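Side-chain contacts in uncharacterized protein (Magnetospirillum magneticum AMB-1, PDB 5MU5), which is a Maf glycosyltransferase involved in the formation of bacterial flagella, probably by attaching sugar to flagellin: residues R193-A198 with S226-D231; A198-C203 with Q233-G238. All blocks are in the same frame, centred on the assembly; numbering follows the deposited sequence.

In the fold
Both contacts join the same two helices, 188-202 and 219-235, within the Maf N-terminal domain. Strand 211-214 lies between these helices along the chain, and both helices rest on the four-stranded parallel sheet in which that strand is an outermost member. Contact 1 takes the middle of helix 188-202. Contact 2 takes its C-terminal turns and shares A198; along the chain the segments alternate: 193-198, 198-203, 226-231, 233-238. The two centres lie about 9 Å apart. Their apolar parts run together, with F228 CE1 3.6 Å from I199 CG1 and R196 CA 3.9 Å from I235 CD1. One continuous seam therefore joins the helices, with a salt-bridge network on its outer side in contact 1.

Contact 1: residues R193-A198 with S226-D231; sequences RQLRSA and SEFMRD
L195 meets F228 low in the groove between the two helices, its CB 4.2 Å from CD1 of the ring. F228 holds CG anti to its backbone N, which sends the ring toward helix 188-202, alongside L195, with CD1 meeting CB obliquely. Both side chains also rest on V125 of strand 123-127, while L195 reaches L127 and I183 as well, so this pair belongs to the layer between helices and sheet. One residue on, R196 works at the outer side of the groove. Its chain bends at chi3 (-68°), and the guanidinium swings across to the acidic groups of helix 219-235. NH1 does the gripping: it donates to D231 OD2 at 2.7 Å, with an N-H...O angle of 155°. That oxygen lies in the guanidinium plane, yet NH1 approaches it from above the carboxylate plane, the two flat groups being turned 77° apart. R196 CD also runs close by, 3.5 Å from D231 OD2. E227, one helical turn before D231, sends out an extended chain whose OE2 stands at the guanidinium edge, 3.7 Å from NH1, a long salt bridge. NH1 thus faces two carboxylates, and the guanidinium charge probably eases the repulsion between them. The short helix axes stay 10.6 Å apart at closest approach, a gap that these side chains span. An apolar pair beneath and a salt-bridge network above join neighbouring helices laid on one face of a parallel sheet, in a Rossmann-like alpha/beta fold.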
ATOM      1  N   ARG A 193       9.800   6.726   7.191  1.00 44.06           N
ATOM      2  CA  ARG A 193       9.701   5.475   6.428  1.00 48.74           C
ATOM      3  C   ARG A 193       9.824   4.221   7.282  1.00 44.73           C
ATOM      4  O   ARG A 193       9.129   3.228   7.056  1.00 40.39           O
ATOM      5  CB  ARG A 193      10.772   5.397   5.321  1.00 53.20           C
ATOM      6  CG  ARG A 193      10.474   6.273   4.122  1.00 66.69           C
ATOM      7  CD  ARG A 193      11.210   5.848   2.852  1.00 74.44           C
ATOM      8  NE  ARG A 193      10.475   6.334   1.680  1.00 86.40           N
ATOM      9  CZ  ARG A 193      10.560   7.562   1.157  1.00 90.75           C
ATOM     10  NH1 ARG A 193      11.375   8.477   1.674  1.00 94.26           N
ATOM     11  NH2 ARG A 193       9.817   7.875   0.098  1.00 91.04           N
ATOM     12  N   GLN A 194      10.734   4.263   8.245  1.00 46.54           N
ATOM     13  CA  GLN A 194      11.040   3.087   9.068  1.00 44.77           C
ATOM     14  C   GLN A 194       9.959   2.828  10.074  1.00 41.29           C
ATOM     15  O   GLN A 194       9.643   1.683  10.344  1.00 42.00           O
ATOM     16  CB  GLN A 194      12.329   3.310   9.808  1.00 48.89           C
ATOM     17  CG  GLN A 194      13.512   3.528   8.905  1.00 55.24           C
ATOM     18  CD  GLN A 194      14.152   2.243   8.581  1.00 59.54           C
ATOM     19  OE1 GLN A 194      13.698   1.526   7.693  1.00 65.45           O
ATOM     20  NE2 GLN A 194      15.201   1.909   9.329  1.00 62.33           N
ATOM     21  N   LEU A 195       9.421   3.902  10.654  1.00 41.73           N
ATOM     22  CA  LEU A 195       8.305   3.798  11.589  1.00 41.75           C
ATOM     23  C   LEU A 195       7.089   3.220  10.895  1.00 41.33           C
ATOM     24  O   LEU A 195       6.464   2.290  11.407  1.00 40.40           O
ATOM     25  CB  LEU A 195       7.937   5.155  12.175  1.00 43.55           C
ATOM     26  CG  LEU A 195       8.582   5.504  13.499  1.00 45.88           C
ATOM     27  CD1 LEU A 195       8.136   6.899  13.919  1.00 43.80           C
ATOM     28  CD2 LEU A 195       8.189   4.435  14.525  1.00 46.33           C
ATOM     29  N   ARG A 196       6.776   3.762   9.719  1.00 40.89           N
ATOM     30  CA  ARG A 196       5.655   3.262   8.922  1.00 41.30           C
ATOM     31  C   ARG A 196       5.854   1.797   8.633  1.00 38.22           C
ATOM     32  O   ARG A 196       4.958   1.006   8.803  1.00 38.20           O
ATOM     33  CB  ARG A 196       5.488   4.044   7.606  1.00 42.50           C
ATOM     34  CG  ARG A 196       4.969   5.462   7.805  1.00 46.44           C
ATOM     35  CD  ARG A 196       4.402   6.069   6.531  1.00 48.89           C
ATOM     36  NE  ARG A 196       5.409   6.325   5.496  1.00 50.47           N
ATOM     37  CZ  ARG A 196       6.031   7.485   5.289  1.00 49.48           C
ATOM     38  NH1 ARG A 196       5.817   8.531   6.065  1.00 49.37           N
ATOM     39  NH2 ARG A 196       6.907   7.590   4.303  1.00 50.66           N
ATOM     40  N   SER A 197       7.058   1.439   8.239  1.00 39.35           N
ATOM     41  CA  SER A 197       7.382   0.060   7.918  1.00 40.35           C
ATOM     42  C   SER A 197       7.326  -0.859   9.155  1.00 38.77           C
ATOM     43  O   SER A 197       6.892  -2.011   9.090  1.00 38.50           O
ATOM     44  CB  SER A 197       8.761   0.025   7.277  1.00 40.59           C
ATOM     45  OG  SER A 197       9.169  -1.306   7.101  1.00 47.14           O
ATOM     46  N   ALA A 198       7.761  -0.343  10.289  1.00 38.50           N
ATOM     47  CA  ALA A 198       7.723  -1.126  11.540  1.00 39.78           C
ATOM     48  C   ALA A 198       6.288  -1.464  11.935  1.00 39.49           C
ATOM     49  O   ALA A 198       6.005  -2.585  12.296  1.00 39.84           O
ATOM     50  CB  ALA A 198       8.396  -0.349  12.651  1.00 39.56           C
ATOM     51  N   SER A 226       4.640  14.072  15.154  1.00 45.31           N
ATOM     52  CA  SER A 226       3.545  14.693  14.391  1.00 46.25           C
ATOM     53  C   SER A 226       3.318  13.971  13.077  1.00 45.21           C
ATOM     54  O   SER A 226       2.186  13.727  12.688  1.00 45.17           O
ATOM     55  CB  SER A 226       3.840  16.148  14.052  1.00 47.14           C
ATOM     56  OG  SER A 226       3.873  16.897  15.223  1.00 52.80           O
ATOM     57  N   GLU A 227       4.401  13.671  12.372  1.00 44.86           N
ATOM     58  CA  GLU A 227       4.286  12.993  11.106  1.00 46.01           C
ATOM     59  C   GLU A 227       3.662  11.631  11.341  1.00 43.20           C
ATOM     60  O   GLU A 227       2.730  11.272  10.669  1.00 41.38           O
ATOM     61  CB  GLU A 227       5.637  12.865  10.422  1.00 50.95           C
ATOM     62  CG  GLU A 227       5.552  12.211   9.051  1.00 57.75           C
ATOM     63  CD  GLU A 227       6.835  12.343   8.247  1.00 65.17           C
ATOM     64  OE1 GLU A 227       7.835  12.861   8.808  1.00 69.56           O
ATOM     65  OE2 GLU A 227       6.842  11.921   7.055  1.00 65.96           O
ATOM     66  N   PHE A 228       4.146  10.880  12.317  1.00 42.24           N
ATOM     67  CA  PHE A 228       3.567   9.571  12.558  1.00 43.60           C
ATOM     68  C   PHE A 228       2.050   9.646  12.874  1.00 42.43           C
ATOM     69  O   PHE A 228       1.277   8.849  12.362  1.00 41.35           O
ATOM     70  CB  PHE A 228       4.343   8.827  13.633  1.00 44.00           C
ATOM     71  CG  PHE A 228       3.777   7.478  13.938  1.00 45.18           C
ATOM     72  CD1 PHE A 228       4.029   6.418  13.091  1.00 44.98           C
ATOM     73  CD2 PHE A 228       2.977   7.277  15.053  1.00 43.81           C
ATOM     74  CE1 PHE A 228       3.505   5.174  13.356  1.00 45.50           C
ATOM     75  CE2 PHE A 228       2.446   6.030  15.325  1.00 45.94           C
ATOM     76  CZ  PHE A 228       2.711   4.972  14.472  1.00 45.76           C
ATOM     77  N   MET A 229       1.631  10.634  13.659  1.00 42.69           N
ATOM     78  CA  MET A 229       0.209  10.835  13.988  1.00 47.65           C
ATOM     79  C   MET A 229      -0.689  11.074  12.789  1.00 47.49           C
ATOM     80  O   MET A 229      -1.838  10.640  12.787  1.00 48.15           O
ATOM     81  CB  MET A 229       0.033  12.003  14.940  1.00 52.89           C
ATOM     82  CG  MET A 229       0.603  11.729  16.314  1.00 60.06           C
ATOM     83  SD  MET A 229       0.438  13.124  17.429  1.00 74.41           S
ATOM     84  CE  MET A 229      -1.274  12.876  17.943  1.00 71.49           C
ATOM     85  N   ARG A 230      -0.183  11.799  11.801  1.00 47.32           N
ATOM     86  CA  ARG A 230      -0.883  11.979  10.535  1.00 49.72           C
ATOM     87  C   ARG A 230      -0.826  10.693   9.690  1.00 48.55           C
ATOM     88  O   ARG A 230      -1.813  10.307   9.073  1.00 51.46           O
ATOM     89  CB  ARG A 230      -0.293  13.172   9.763  1.00 49.79           C
ATOM     90  CG  ARG A 230      -0.566  14.517  10.442  1.00 51.10           C
ATOM     91  CD  ARG A 230      -0.128  15.706   9.599  1.00 52.41           C
ATOM     92  NE  ARG A 230       1.215  15.487   9.084  1.00 52.77           N
ATOM     93  CZ  ARG A 230       2.343  15.890   9.664  1.00 53.78           C
ATOM     94  NH1 ARG A 230       2.343  16.597  10.791  1.00 53.80           N
ATOM     95  NH2 ARG A 230       3.500  15.595   9.091  1.00 55.64           N
ATOM     96  N   ASP A 231       0.324  10.028   9.694  1.00 47.63           N
ATOM     97  CA  ASP A 231       0.557   8.790   8.923  1.00 52.45           C
ATOM     98  C   ASP A 231      -0.182   7.545   9.438  1.00 54.58           C
ATOM     99  O   ASP A 231      -0.447   6.618   8.667  1.00 49.70           O
ATOM    100  CB  ASP A 231       2.054   8.391   8.961  1.00 57.02           C
ATOM    101  CG  ASP A 231       2.958   9.252   8.073  1.00 58.83           C
ATOM    102  OD1 ASP A 231       2.455  10.051   7.251  1.00 61.23           O
ATOM    103  OD2 ASP A 231       4.203   9.083   8.202  1.00 58.42           O
TER

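Contact 2: residues A198-C203 with Q233-G238; sequences AIRCCC and QLIGIG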
ATOM      1  N   ALA A 198       7.761  -0.343  10.289  1.00 38.50           N
ATOM      2  CA  ALA A 198       7.723  -1.126  11.540  1.00 39.78           C
ATOM      3  C   ALA A 198       6.288  -1.464  11.935  1.00 39.49           C
ATOM      4  O   ALA A 198       6.005  -2.585  12.296  1.00 39.84           O
ATOM      5  CB  ALA A 198       8.396  -0.349  12.651  1.00 39.56           C
ATOM      6  N   ILE A 199       5.382  -0.490  11.813  1.00 40.71           N
ATOM      7  CA  ILE A 199       3.969  -0.707  12.119  1.00 41.59           C
ATOM      8  C   ILE A 199       3.315  -1.596  11.070  1.00 42.65           C
ATOM      9  O   ILE A 199       2.533  -2.506  11.383  1.00 38.46           O
ATOM     10  CB  ILE A 199       3.177   0.614  12.175  1.00 41.78           C
ATOM     11  CG1 ILE A 199       3.709   1.537  13.263  1.00 43.42           C
ATOM     12  CG2 ILE A 199       1.717   0.336  12.445  1.00 44.76           C
ATOM     13  CD1 ILE A 199       3.555   0.999  14.668  1.00 46.31           C
ATOM     14  N   ARG A 200       3.635  -1.314   9.819  1.00 43.82           N
ATOM     15  CA  ARG A 200       3.043  -2.015   8.700  1.00 46.21           C
ATOM     16  C   ARG A 200       3.364  -3.496   8.697  1.00 49.14           C
ATOM     17  O   ARG A 200       2.534  -4.303   8.312  1.00 45.84           O
ATOM     18  CB  ARG A 200       3.526  -1.401   7.383  1.00 50.56           C
ATOM     19  CG  ARG A 200       2.974  -2.090   6.140  1.00 55.61           C
ATOM     20  CD  ARG A 200       3.597  -1.582   4.849  1.00 54.78           C
ATOM     21  NE  ARG A 200       3.475  -0.133   4.713  1.00 58.86           N
ATOM     22  CZ  ARG A 200       4.485   0.747   4.722  1.00 61.19           C
ATOM     23  NH1 ARG A 200       5.766   0.358   4.846  1.00 59.13           N
ATOM     24  NH2 ARG A 200       4.208   2.045   4.582  1.00 57.78           N
ATOM     25  N   CYS A 201       4.584  -3.839   9.097  1.00 50.02           N
ATOM     26  CA  CYS A 201       5.052  -5.228   9.064  1.00 53.49           C
ATOM     27  C   CYS A 201       4.710  -6.047  10.302  1.00 54.13           C
ATOM     28  O   CYS A 201       4.680  -7.268  10.260  1.00 56.02           O
ATOM     29  CB  CYS A 201       6.562  -5.252   8.882  1.00 53.74           C
ATOM     30  SG  CYS A 201       7.023  -4.745   7.223  1.00 56.02           S
ATOM     31  N   CYS A 202       4.482  -5.371  11.414  1.00 56.95           N
ATOM     32  CA  CYS A 202       4.137  -6.052  12.630  1.00 57.52           C
ATOM     33  C   CYS A 202       2.646  -6.278  12.691  1.00 59.00           C
ATOM     34  O   CYS A 202       2.208  -7.410  12.791  1.00 70.60           O
ATOM     35  CB  CYS A 202       4.588  -5.247  13.828  1.00 60.22           C
ATOM     36  SG  CYS A 202       4.087  -6.034  15.359  1.00 65.12           S
ATOM     37  N   CYS A 203       1.861  -5.208  12.647  1.00 55.05           N
ATOM     38  CA  CYS A 203       0.415  -5.350  12.669  1.00 55.71           C
ATOM     39  C   CYS A 203      -0.273  -4.023  12.362  1.00 56.20           C
ATOM     40  O   CYS A 203      -0.727  -3.308  13.267  1.00 50.29           O
ATOM     41  CB  CYS A 203      -0.020  -5.822  14.035  1.00 61.97           C
ATOM     42  SG  CYS A 203      -1.683  -6.442  13.933  1.00 68.15           S
ATOM     43  N   GLN A 233      -3.178   6.503  10.627  1.00 61.04           N
ATOM     44  CA  GLN A 233      -4.440   6.086  10.029  1.00 71.25           C
ATOM     45  C   GLN A 233      -4.344   5.462   8.609  1.00 71.68           C
ATOM     46  O   GLN A 233      -5.144   4.597   8.247  1.00 74.17           O
ATOM     47  CB  GLN A 233      -5.362   7.299   9.962  1.00 75.81           C
ATOM     48  CG  GLN A 233      -5.761   7.829  11.338  1.00 79.37           C
ATOM     49  CD  GLN A 233      -6.634   9.071  11.245  1.00 84.13           C
ATOM     50  OE1 GLN A 233      -6.518   9.881  10.306  1.00 82.79           O
ATOM     51  NE2 GLN A 233      -7.518   9.229  12.219  1.00 88.09           N
ATOM     52  N   LEU A 234      -3.367   5.891   7.816  1.00 66.57           N
ATOM     53  CA  LEU A 234      -3.231   5.404   6.438  1.00 66.74           C
ATOM     54  C   LEU A 234      -2.481   4.073   6.311  1.00 62.81           C
ATOM     55  O   LEU A 234      -2.579   3.412   5.279  1.00 57.13           O
ATOM     56  CB  LEU A 234      -2.506   6.448   5.581  1.00 68.36           C
ATOM     57  CG  LEU A 234      -3.221   7.754   5.218  1.00 72.42           C
ATOM     58  CD1 LEU A 234      -3.776   8.459   6.448  1.00 75.92           C
ATOM     59  CD2 LEU A 234      -2.236   8.665   4.491  1.00 73.13           C
ATOM     60  N   ILE A 235      -1.722   3.692   7.338  1.00 60.88           N
ATOM     61  CA  ILE A 235      -0.850   2.515   7.240  1.00 62.54           C
ATOM     62  C   ILE A 235      -1.606   1.217   7.022  1.00 61.28           C
ATOM     63  O   ILE A 235      -1.150   0.364   6.274  1.00 59.46           O
ATOM     64  CB  ILE A 235       0.071   2.349   8.466  1.00 63.57           C
ATOM     65  CG1 ILE A 235       1.065   3.499   8.530  1.00 64.23           C
ATOM     66  CG2 ILE A 235       0.862   1.048   8.349  1.00 67.06           C
ATOM     67  CD1 ILE A 235       1.857   3.582   9.812  1.00 62.69           C
ATOM     68  N   GLY A 236      -2.756   1.074   7.666  1.00 65.25           N
ATOM     69  CA  GLY A 236      -3.550  -0.145   7.541  1.00 70.87           C
ATOM     70  C   GLY A 236      -4.621  -0.119   6.462  1.00 71.72           C
ATOM     71  O   GLY A 236      -5.626  -0.813   6.585  1.00 74.69           O
ATOM     72  N   ILE A 237      -4.398   0.651   5.399  1.00 70.21           N
ATOM     73  CA  ILE A 237      -5.384   0.804   4.333  1.00 71.58           C
ATOM     74  C   ILE A 237      -4.891   0.062   3.117  1.00 66.63           C
ATOM     75  O   ILE A 237      -3.719  -0.267   3.035  1.00 68.70           O
ATOM     76  CB  ILE A 237      -5.604   2.311   4.010  1.00 75.40           C
ATOM     77  CG1 ILE A 237      -6.087   3.049   5.274  1.00 77.86           C
ATOM     78  CG2 ILE A 237      -6.591   2.527   2.861  1.00 76.06           C
ATOM     79  CD1 ILE A 237      -7.362   2.497   5.891  1.00 75.85           C
ATOM     80  N   GLY A 238      -5.798  -0.248   2.200  1.00 63.08           N
ATOM     81  CA  GLY A 238      -5.405  -0.796   0.927  1.00 60.24           C
ATOM     82  C   GLY A 238      -5.509  -2.294   0.760  1.00 59.28           C
ATOM     83  O   GLY A 238      -5.260  -2.774  -0.346  1.00 57.64           O
TER
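I235 reaches across to I199 and R200 with two different branches. Its CD1 lies 4.0 Å from I199 CB and slightly farther from I199 CG2, while its CG2 sits against the root of R200, 3.7 Å from CB and 3.8 Å from the backbone CA. The isoleucine therefore straddles two consecutive residues of helix 188-202, one methyl to each. I199 and I235 cross at about a right angle: I235 points its long branch at the base of I199, where CB and CG2 receive it, and I199 turns the end of its own long branch away from I235. The reach comes from the torsions of I235, whose CG1 is anti to the carbonyl carbon (chi1 -66°) and whose chain then runs out straight to CD1 (chi2 170°). R200 offers just the beginning of its side chain; beyond CB the chain leads away from I235, bending at chi3, and the guanidinium makes no contact with it. No hydrogen bond spans the two segments; the contact is made entirely by carbon atoms. An alanine in place of I235 would lose both the CG2 methyl and the branch ending in CD1, and would probably open a gap beside I199 CB and leave the R200 stem without its apolar cover. I199, beneath, also touches H148 of strand 146-150, H123 of strand 123-127 and V207 of a loop. Just beyond the contact, C203 O accepts a hydrogen bond from H123 NE2, and the C203 side chain meets M572 and S576 of helix 568-579, bringing this end of helix 188-202 against the C-terminal helices.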